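Long-range contact in hypothetical conserved protein, GK0453 (Geobacillus kaustophilus, PDB 2YXY), which is of unknown function but belongs to the DUF1811 family, probably has an SH3-like domain, and carries a predicted coiled coil: residues Y55-A60 with L102-L107. Numbering follows the deposited sequence.
Sequences YMLNPA and LPISLL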
loop_
_atom_site.group_PDB
_atom_site.type_symbol
_atom_site.label_atom_id
_atom_site.label_comp_id
_atom_site.label_asym_id
_atom_site.label_seq_id
_atom_site.Cartn_x
_atom_site.Cartn_y
_atom_site.Cartn_z
ATOM N N TYR A 55 -2.826 -4.628 5.778
ATOM C CA TYR A 55 -3.464 -5.596 6.645
ATOM C C TYR A 55 -3.447 -5.189 8.119
ATOM O O TYR A 55 -3.933 -5.937 8.956
ATOM C CB TYR A 55 -2.813 -6.975 6.471
ATOM C CG TYR A 55 -3.332 -7.666 5.241
ATOM C CD1 TYR A 55 -2.586 -7.689 4.051
ATOM C CD2 TYR A 55 -4.605 -8.232 5.238
ATOM C CE1 TYR A 55 -3.108 -8.261 2.884
ATOM C CE2 TYR A 55 -5.135 -8.802 4.076
ATOM C CZ TYR A 55 -4.376 -8.807 2.907
ATOM O OH TYR A 55 -4.908 -9.340 1.767
ATOM N N MET A 56 -2.864 -4.031 8.440
ATOM C CA MET A 56 -2.860 -3.526 9.820
ATOM C C MET A 56 -3.779 -2.298 9.884
ATOM O O MET A 56 -3.849 -1.622 10.904
ATOM C CB MET A 56 -1.454 -3.117 10.287
ATOM C CG MET A 56 -0.436 -4.256 10.286
ATOM S SD MET A 56 1.064 -3.931 11.227
ATOM C CE MET A 56 1.651 -2.473 10.477
ATOM N N LEU A 57 -4.478 -2.016 8.789
ATOM C CA LEU A 57 -5.400 -0.879 8.755
ATOM C C LEU A 57 -6.852 -1.342 8.681
ATOM O O LEU A 57 -7.137 -2.521 8.461
ATOM C CB LEU A 57 -5.102 0.041 7.568
ATOM C CG LEU A 57 -3.722 0.711 7.573
ATOM C CD1 LEU A 57 -3.605 1.590 6.336
ATOM C CD2 LEU A 57 -3.529 1.552 8.842
ATOM N N ASN A 58 -7.770 -0.392 8.834
ATOM C CA ASN A 58 -9.195 -0.706 8.820
ATOM C C ASN A 58 -9.833 -0.187 7.542
ATOM O O ASN A 58 -9.909 1.024 7.307
ATOM C CB ASN A 58 -9.855 -0.088 10.062
ATOM C CG ASN A 58 -11.211 -0.693 10.380
ATOM O OD1 ASN A 58 -11.804 -0.384 11.419
ATOM N ND2 ASN A 58 -11.713 -1.555 9.497
ATOM N N PRO A 59 -10.290 -1.108 6.684
ATOM C CA PRO A 59 -10.922 -0.792 5.408
ATOM C C PRO A 59 -12.137 0.122 5.599
ATOM O O PRO A 59 -12.489 0.893 4.706
ATOM C CB PRO A 59 -11.305 -2.160 4.872
ATOM C CG PRO A 59 -10.265 -3.066 5.466
ATOM C CD PRO A 59 -10.191 -2.563 6.873
ATOM N N ALA A 60 -12.762 0.038 6.772
ATOM C CA ALA A 60 -13.942 0.845 7.085
ATOM C C ALA A 60 -13.645 2.341 7.127
ATOM O O ALA A 60 -14.535 3.146 6.877
ATOM C CB ALA A 60 -14.553 0.400 8.421
ATOM N N LEU A 102 -5.643 0.040 -5.391
ATOM C CA LEU A 102 -4.577 0.547 -4.544
ATOM C C LEU A 102 -4.749 0.046 -3.123
ATOM O O LEU A 102 -5.863 0.049 -2.605
ATOM C CB LEU A 102 -4.616 2.076 -4.557
ATOM C CG LEU A 102 -3.325 2.886 -4.692
ATOM C CD1 LEU A 102 -2.543 2.433 -5.927
ATOM C CD2 LEU A 102 -3.674 4.368 -4.802
ATOM N N PRO A 103 -3.652 -0.405 -2.477
ATOM C CA PRO A 103 -3.758 -0.894 -1.088
ATOM C C PRO A 103 -4.183 0.305 -0.248
ATOM O O PRO A 103 -3.710 1.434 -0.502
ATOM C CB PRO A 103 -2.324 -1.346 -0.740
ATOM C CG PRO A 103 -1.647 -1.560 -2.076
ATOM C CD PRO A 103 -2.255 -0.456 -2.961
ATOM N N ILE A 104 -5.045 0.083 0.745
ATOM C CA ILE A 104 -5.521 1.194 1.576
ATOM C C ILE A 104 -4.393 1.896 2.337
ATOM O O ILE A 104 -4.534 3.051 2.767
ATOM C CB ILE A 104 -6.648 0.734 2.570
ATOM C CG1 ILE A 104 -6.174 -0.423 3.475
ATOM C CG2 ILE A 104 -7.855 0.272 1.766
ATOM C CD1 ILE A 104 -7.253 -0.852 4.511
ATOM N N SER A 105 -3.258 1.216 2.474
ATOM C CA SER A 105 -2.114 1.812 3.160
ATOM C C SER A 105 -1.518 2.982 2.345
ATOM O O SER A 105 -0.698 3.744 2.858
ATOM C CB SER A 105 -1.039 0.742 3.389
ATOM O OG SER A 105 -0.731 0.092 2.163
ATOM N N LEU A 106 -1.911 3.117 1.077
ATOM C CA LEU A 106 -1.396 4.212 0.255
ATOM C C LEU A 106 -2.344 5.443 0.190
ATOM O O LEU A 106 -2.117 6.346 -0.605
ATOM C CB LEU A 106 -1.063 3.700 -1.167
ATOM C CG LEU A 106 0.052 2.612 -1.228
ATOM C CD1 LEU A 106 0.429 2.322 -2.667
ATOM C CD2 LEU A 106 1.308 3.082 -0.475
ATOM N N LEU A 107 -3.384 5.465 1.031
ATOM C CA LEU A 107 -4.351 6.569 1.084
ATOM C C LEU A 107 -4.222 7.285 2.429
ATOM O O LEU A 107 -4.398 6.672 3.479
ATOM C CB LEU A 107 -5.782 6.041 0.935
ATOM C CG LEU A 107 -6.086 5.183 -0.297
ATOM C CD1 LEU A 107 -7.525 4.691 -0.215
ATOM C CD2 LEU A 107 -5.846 5.978 -1.580
#
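The pyrrolidine ring of Pro-59 presents one face to Ile-104, whose terminal methyl sits above it: Ile-104 CD1 is 3.7 Å from Pro-59 N and 3.9 Å from Pro-59 CG. Ile-104 CD1 also lies over the flat peptide link preceding the proline, 4.0 Å from Asn-58 C, and packs on Leu-57 CB at 3.8 Å. This is a worked example of how one extended aliphatic arm can serve several neighbours along a loop. Ile-104 sends CG1 into the slot between its own N and carbonyl carbon (chi1 57°) and then runs straight out (chi2 177°), which carries CD1 across to the proline.

Beside it, the loop residue Leu-57 reaches toward the 3-10 turn, and its CD1 lies 3.5 Å from Ser-105 CA, touching backbone as well as the serine CB at 4.0 Å. The hydroxyl has a different task, since Ser-105 OG bonds to the carbonyl of Ala-50 in helix 39-54. Ala-54 of that helix also touches both Ile-104 and Ser-105.

The turn itself is closed by Leu-106 N bonding to Pro-103 O at 2.9 Å. Apolar contacts thus join the linker leaving the helical hairpin to a 3-10 turn that directly follows strand 100-103, the last strand of the antiparallel sheet, an arrangement consistent with an SH3-like barrel.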